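Local coordinates for argininosuccinate lyase (Chelativorans sp., PDB 6RXA), which is an EDDS lyase, a C-N lyase of the aspartase/fumarase superfamily, and may cleave argininosuccinate to fumarate and arginine, at residues R125-I136 with W471-L479. The protein carries 2 engineered substitutions. Residues are numbered along the deposited sequence; the frame is centred on the assembly and turned at random.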
ATOM      1  N   ARG A 125       6.868 -23.262   0.015  1.00 13.10           N
ATOM      2  CA  ARG A 125       7.208 -24.114   1.153  1.00 13.85           C
ATOM      3  C   ARG A 125       8.720 -24.220   1.312  1.00 13.08           C
ATOM      4  O   ARG A 125       9.252 -24.027   2.412  1.00 13.54           O
ATOM      5  CB  ARG A 125       6.569 -25.490   0.936  1.00 15.28           C
ATOM      6  CG  ARG A 125       6.855 -26.522   1.996  1.00 15.90           C
ATOM      7  CD  ARG A 125       6.123 -27.833   1.689  1.00 15.93           C
ATOM      8  NE  ARG A 125       6.695 -28.509   0.530  1.00 15.45           N
ATOM      9  CZ  ARG A 125       6.199 -29.618  -0.013  1.00 15.74           C
ATOM     10  NH1 ARG A 125       5.093 -30.171   0.474  1.00 15.62           N
ATOM     11  NH2 ARG A 125       6.817 -30.172  -1.038  1.00 16.38           N
ATOM     12  N   ASP A 126       9.436 -24.512   0.222  1.00 13.50           N
ATOM     13  CA  ASP A 126      10.893 -24.566   0.304  1.00 13.70           C
ATOM     14  C   ASP A 126      11.462 -23.201   0.678  1.00 13.48           C
ATOM     15  O   ASP A 126      12.398 -23.113   1.484  1.00 14.19           O
ATOM     16  CB  ASP A 126      11.489 -25.053  -1.016  1.00 16.69           C
ATOM     17  CG  ASP A 126      11.655 -26.583  -1.073  1.00 20.88           C
ATOM     18  OD1 ASP A 126      11.445 -27.291  -0.066  1.00 22.78           O
ATOM     19  OD2 ASP A 126      12.002 -27.090  -2.156  1.00 23.53           O
ATOM     20  N   GLN A 127      10.898 -22.122   0.124  1.00 13.54           N
ATOM     21  CA  GLN A 127      11.405 -20.789   0.435  1.00 13.77           C
ATOM     22  C   GLN A 127      11.095 -20.394   1.873  1.00 13.44           C
ATOM     23  O   GLN A 127      11.849 -19.630   2.485  1.00 13.93           O
ATOM     24  CB  GLN A 127      10.836 -19.770  -0.541  1.00 14.47           C
ATOM     25  CG  GLN A 127      11.363 -19.952  -1.960  1.00 14.91           C
ATOM     26  CD  GLN A 127      12.866 -19.819  -2.063  1.00 16.29           C
ATOM     27  OE1 GLN A 127      13.435 -18.781  -1.739  1.00 16.00           O
ATOM     28  NE2 GLN A 127      13.524 -20.879  -2.519  1.00 19.02           N
ATOM     29  N   LEU A 128       9.996 -20.907   2.423  1.00 13.51           N
ATOM     30  CA  LEU A 128       9.680 -20.664   3.826  1.00 13.07           C
ATOM     31  C   LEU A 128      10.667 -21.377   4.742  1.00 13.84           C
ATOM     32  O   LEU A 128      11.118 -20.796   5.738  1.00 14.91           O
ATOM     33  CB  LEU A 128       8.231 -21.060   4.097  1.00 15.56           C
ATOM     34  CG  LEU A 128       7.592 -20.693   5.426  1.00 22.37           C
ATOM     35  CD1 LEU A 128       7.779 -19.217   5.675  1.00 27.67           C
ATOM     36  CD2 LEU A 128       6.118 -21.052   5.350  1.00 23.50           C
ATOM     37  N   LEU A 129      11.052 -22.619   4.426  1.00 14.13           N
ATOM     38  CA  LEU A 129      12.093 -23.272   5.215  1.00 13.89           C
ATOM     39  C   LEU A 129      13.431 -22.539   5.083  1.00 13.52           C
ATOM     40  O   LEU A 129      14.156 -22.367   6.067  1.00 14.37           O
ATOM     41  CB  LEU A 129      12.236 -24.741   4.824  1.00 14.50           C
ATOM     42  CG  LEU A 129      10.996 -25.581   5.114  1.00 17.30           C
ATOM     43  CD1 LEU A 129      11.227 -27.032   4.733  1.00 21.28           C
ATOM     44  CD2 LEU A 129      10.579 -25.492   6.573  1.00 16.25           C
ATOM     45  N   ARG A 130      13.771 -22.095   3.871  1.00 13.00           N
ATOM     46  CA  ARG A 130      14.958 -21.265   3.671  1.00 13.08           C
ATOM     47  C   ARG A 130      14.908 -20.013   4.541  1.00 13.13           C
ATOM     48  O   ARG A 130      15.910 -19.631   5.169  1.00 14.02           O
ATOM     49  CB  ARG A 130      15.025 -20.894   2.190  1.00 13.44           C
ATOM     50  CG  ARG A 130      16.210 -20.051   1.790  1.00 14.82           C
ATOM     51  CD  ARG A 130      16.039 -19.542   0.364  1.00 15.40           C
ATOM     52  NE  ARG A 130      17.202 -18.778  -0.089  1.00 15.41           N
ATOM     53  CZ  ARG A 130      17.153 -17.823  -1.014  1.00 15.82           C
ATOM     54  NH1 ARG A 130      15.990 -17.502  -1.590  1.00 15.23           N
ATOM     55  NH2 ARG A 130      18.265 -17.177  -1.347  1.00 16.69           N
ATOM     56  N   THR A 131      13.742 -19.369   4.600  1.00 12.51           N
ATOM     57  CA  THR A 131      13.582 -18.149   5.382  1.00 12.30           C
ATOM     58  C   THR A 131      13.680 -18.431   6.873  1.00 12.98           C
ATOM     59  O   THR A 131      14.363 -17.698   7.601  1.00 13.91           O
ATOM     60  CB  THR A 131      12.228 -17.516   5.035  1.00 12.52           C
ATOM     61  OG1 THR A 131      12.217 -17.104   3.662  1.00 12.98           O
ATOM     62  CG2 THR A 131      11.943 -16.308   5.899  1.00 12.52           C
ATOM     63  N   ILE A 132      13.012 -19.489   7.351  1.00 13.13           N
ATOM     64  CA  ILE A 132      13.107 -19.865   8.758  1.00 12.85           C
ATOM     65  C   ILE A 132      14.551 -20.151   9.142  1.00 13.39           C
ATOM     66  O   ILE A 132      15.013 -19.736  10.206  1.00 13.76           O
ATOM     67  CB  ILE A 132      12.157 -21.042   9.060  1.00 13.96           C
ATOM     68  CG1 ILE A 132      10.713 -20.530   8.987  1.00 14.31           C
ATOM     69  CG2 ILE A 132      12.444 -21.651  10.423  1.00 14.45           C
ATOM     70  CD1 ILE A 132       9.649 -21.616   8.972  1.00 14.69           C
ATOM     71  N   GLU A 133      15.291 -20.848   8.282  1.00 13.77           N
ATOM     72  CA  GLU A 133      16.703 -21.096   8.566  1.00 14.18           C
ATOM     73  C   GLU A 133      17.476 -19.787   8.695  1.00 13.68           C
ATOM     74  O   GLU A 133      18.292 -19.630   9.611  1.00 14.50           O
ATOM     75  CB  GLU A 133      17.288 -21.982   7.472  1.00 15.11           C
ATOM     76  CG  GLU A 133      18.736 -22.345   7.680  1.00 18.92           C
ATOM     77  CD  GLU A 133      19.263 -23.248   6.581  1.00 27.29           C
ATOM     78  OE1 GLU A 133      19.013 -22.951   5.397  1.00 30.28           O
ATOM     79  OE2 GLU A 133      19.914 -24.253   6.900  1.00 31.61           O
ATOM     80  N   ALA A 134      17.234 -18.831   7.787  1.00 13.68           N
ATOM     81  CA  ALA A 134      17.942 -17.553   7.844  1.00 13.94           C
ATOM     82  C   ALA A 134      17.552 -16.758   9.088  1.00 12.94           C
ATOM     83  O   ALA A 134      18.417 -16.151   9.737  1.00 12.99           O
ATOM     84  CB  ALA A 134      17.669 -16.746   6.572  1.00 14.62           C
ATOM     85  N   VAL A 135      16.264 -16.771   9.453  1.00 12.55           N
ATOM     86  CA  VAL A 135      15.816 -16.050  10.648  1.00 12.22           C
ATOM     87  C   VAL A 135      16.390 -16.682  11.911  1.00 12.89           C
ATOM     88  O   VAL A 135      16.760 -15.971  12.847  1.00 13.78           O
ATOM     89  CB  VAL A 135      14.281 -15.948  10.685  1.00 13.64           C
ATOM     90  CG1 VAL A 135      13.798 -15.305  11.986  1.00 15.24           C
ATOM     91  CG2 VAL A 135      13.793 -15.140   9.495  1.00 13.45           C
ATOM     92  N   ILE A 136      16.501 -18.017  11.952  1.00 12.60           N
ATOM     93  CA  ILE A 136      17.164 -18.668  13.079  1.00 13.33           C
ATOM     94  C   ILE A 136      18.625 -18.225  13.164  1.00 13.51           C
ATOM     95  O   ILE A 136      19.131 -17.908  14.246  1.00 13.90           O
ATOM     96  CB  ILE A 136      17.026 -20.198  12.969  1.00 14.27           C
ATOM     97  CG1 ILE A 136      15.594 -20.635  13.245  1.00 14.20           C
ATOM     98  CG2 ILE A 136      18.009 -20.880  13.930  1.00 15.33           C
ATOM     99  CD1 ILE A 136      15.361 -22.115  12.960  1.00 15.58           C
ATOM    100  N   TRP A 471      12.379 -27.965  15.045  1.00 16.84           N
ATOM    101  CA  TRP A 471      11.226 -27.849  14.160  1.00 16.37           C
ATOM    102  C   TRP A 471      11.670 -27.816  12.704  1.00 15.62           C
ATOM    103  O   TRP A 471      11.101 -28.504  11.848  1.00 15.75           O
ATOM    104  CB  TRP A 471      10.439 -26.582  14.502  1.00 17.40           C
ATOM    105  CG  TRP A 471       9.183 -26.440  13.712  1.00 17.37           C
ATOM    106  CD1 TRP A 471       7.935 -26.793  14.109  1.00 17.99           C
ATOM    107  CD2 TRP A 471       9.056 -25.941  12.375  1.00 15.72           C
ATOM    108  NE1 TRP A 471       7.020 -26.523  13.114  1.00 17.30           N
ATOM    109  CE2 TRP A 471       7.688 -26.005  12.036  1.00 16.76           C
ATOM    110  CE3 TRP A 471       9.961 -25.428  11.439  1.00 14.80           C
ATOM    111  CZ2 TRP A 471       7.204 -25.595  10.794  1.00 17.59           C
ATOM    112  CZ3 TRP A 471       9.476 -25.019  10.197  1.00 16.05           C
ATOM    113  CH2 TRP A 471       8.109 -25.110   9.892  1.00 17.55           C
ATOM    114  N   LEU A 472      12.693 -27.013  12.407  1.00 15.58           N
ATOM    115  CA  LEU A 472      13.183 -26.898  11.040  1.00 15.74           C
ATOM    116  C   LEU A 472      13.757 -28.214  10.541  1.00 16.43           C
ATOM    117  O   LEU A 472      13.506 -28.614   9.398  1.00 17.55           O
ATOM    118  CB  LEU A 472      14.242 -25.801  10.968  1.00 15.60           C
ATOM    119  CG  LEU A 472      14.913 -25.613   9.606  1.00 17.37           C
ATOM    120  CD1 LEU A 472      13.921 -25.218   8.536  1.00 18.63           C
ATOM    121  CD2 LEU A 472      16.007 -24.562   9.735  1.00 17.23           C
ATOM    122  N   ALA A 473      14.535 -28.902  11.370  1.00 17.10           N
ATOM    123  CA  ALA A 473      15.089 -30.181  10.955  1.00 17.97           C
ATOM    124  C   ALA A 473      13.989 -31.186  10.644  1.00 17.37           C
ATOM    125  O   ALA A 473      14.084 -31.934   9.661  1.00 17.56           O
ATOM    126  CB  ALA A 473      16.008 -30.702  12.053  1.00 19.46           C
ATOM    127  N   ASN A 474      12.948 -31.237  11.480  1.00 17.77           N
ATOM    128  CA  ASN A 474      11.867 -32.188  11.257  1.00 18.50           C
ATOM    129  C   ASN A 474      11.126 -31.880   9.962  1.00 17.25           C
ATOM    130  O   ASN A 474      10.837 -32.789   9.165  1.00 17.58           O
ATOM    131  CB  ASN A 474      10.904 -32.180  12.441  1.00 25.24           C
ATOM    132  CG  ASN A 474       9.671 -33.022  12.184  1.00 37.12           C
ATOM    133  OD1 ASN A 474       9.687 -34.240  12.364  1.00 47.19           O
ATOM    134  ND2 ASN A 474       8.595 -32.376  11.742  1.00 36.63           N
ATOM    135  N   ALA A 475      10.800 -30.601   9.735  1.00 15.93           N
ATOM    136  CA  ALA A 475      10.067 -30.222   8.530  1.00 15.98           C
ATOM    137  C   ALA A 475      10.887 -30.515   7.284  1.00 16.13           C
ATOM    138  O   ALA A 475      10.354 -31.014   6.285  1.00 17.45           O
ATOM    139  CB  ALA A 475       9.678 -28.742   8.567  1.00 16.09           C
ATOM    140  N   THR A 476      12.193 -30.221   7.330  1.00 16.53           N
ATOM    141  CA  THR A 476      13.073 -30.487   6.194  1.00 17.62           C
ATOM    142  C   THR A 476      13.175 -31.980   5.912  1.00 17.16           C
ATOM    143  O   THR A 476      13.121 -32.409   4.749  1.00 18.35           O
ATOM    144  CB  THR A 476      14.455 -29.888   6.467  1.00 22.32           C
ATOM    145  OG1 THR A 476      14.342 -28.463   6.630  1.00 21.76           O
ATOM    146  CG2 THR A 476      15.395 -30.177   5.314  1.00 27.30           C
ATOM    147  N   GLN A 477      13.346 -32.788   6.957  1.00 17.21           N
ATOM    148  CA  GLN A 477      13.495 -34.225   6.764  1.00 18.67           C
ATOM    149  C   GLN A 477      12.220 -34.842   6.196  1.00 18.07           C
ATOM    150  O   GLN A 477      12.287 -35.746   5.356  1.00 19.46           O
ATOM    151  CB  GLN A 477      13.886 -34.883   8.084  1.00 25.24           C
ATOM    152  CG  GLN A 477      14.353 -36.327   7.935  1.00 40.18           C
ATOM    153  CD  GLN A 477      15.650 -36.439   7.153  1.00 57.76           C
ATOM    154  OE1 GLN A 477      16.665 -35.851   7.524  1.00 77.46           O
ATOM    155  NE2 GLN A 477      15.618 -37.186   6.055  1.00 50.66           N
ATOM    156  N   ALA A 478      11.049 -34.362   6.625  1.00 17.26           N
ATOM    157  CA  ALA A 478       9.800 -34.873   6.072  1.00 18.55           C
ATOM    158  C   ALA A 478       9.747 -34.684   4.560  1.00 17.53           C
ATOM    159  O   ALA A 478       9.328 -35.589   3.827  1.00 17.24           O
ATOM    160  CB  ALA A 478       8.612 -34.186   6.739  1.00 20.07           C
ATOM    161  N   LEU A 479      10.173 -33.517   4.071  1.00 16.96           N
ATOM    162  CA  LEU A 479      10.168 -33.284   2.626  1.00 16.92           C
ATOM    163  C   LEU A 479      11.208 -34.145   1.929  1.00 17.67           C
ATOM    164  O   LEU A 479      10.953 -34.680   0.842  1.00 18.24           O
ATOM    165  CB  LEU A 479      10.420 -31.805   2.331  1.00 16.62           C
ATOM    166  CG  LEU A 479       9.397 -30.813   2.878  1.00 16.25           C
ATOM    167  CD1 LEU A 479       9.698 -29.437   2.339  1.00 16.74           C
ATOM    168  CD2 LEU A 479       7.990 -31.268   2.527  1.00 16.05           C
TER
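Leu129 of helix 112-147 packs against helix 451-500, beginning at CB, 4.1 Å from Leu472 CD1. CG lies anti to the carbonyl carbon (chi1 -64°), which carries the fork toward 471-479; from there CD2 packs 3.8 Å from CZ3 of Trp471 and also against CB of Ala475, while CD1 meets CD1 of Leu479 tip to tip at 3.7 Å and passes OG1 of Thr476. That hydroxyl is bonded back to Leu472 O in its own helix. Leu129 is thus a knob in the hole formed by Leu472, Ala475, Thr476 and Leu479, and Leu472 answers as a knob among Leu129, Ile132, Glu133 and Ile136. Here 125-136 and 471-479 run nearly antiparallel, their short axes at 156°, in the long-helix bundle characteristic of the aspartase/fumarase superfamily. Ile132 extends the apolar seam, its CD1 3.6 Å from Trp471 CZ3. Leu479 closes the other end, with CD2 centred over one face of the Arg125 guanidinium, 3.5 Å from CZ. Asn194 and the carbonyl of Leu219 hold that group by hydrogen bonds; with an alanine here, Asn194 OD1 and Leu219 O would probably lose these donors and Leu479 CD2 the flat group it rests on. Asp126 sets OD1 beside Leu479 CD1, while its OD2 is hydrogen-bonded to Tyr42 OH.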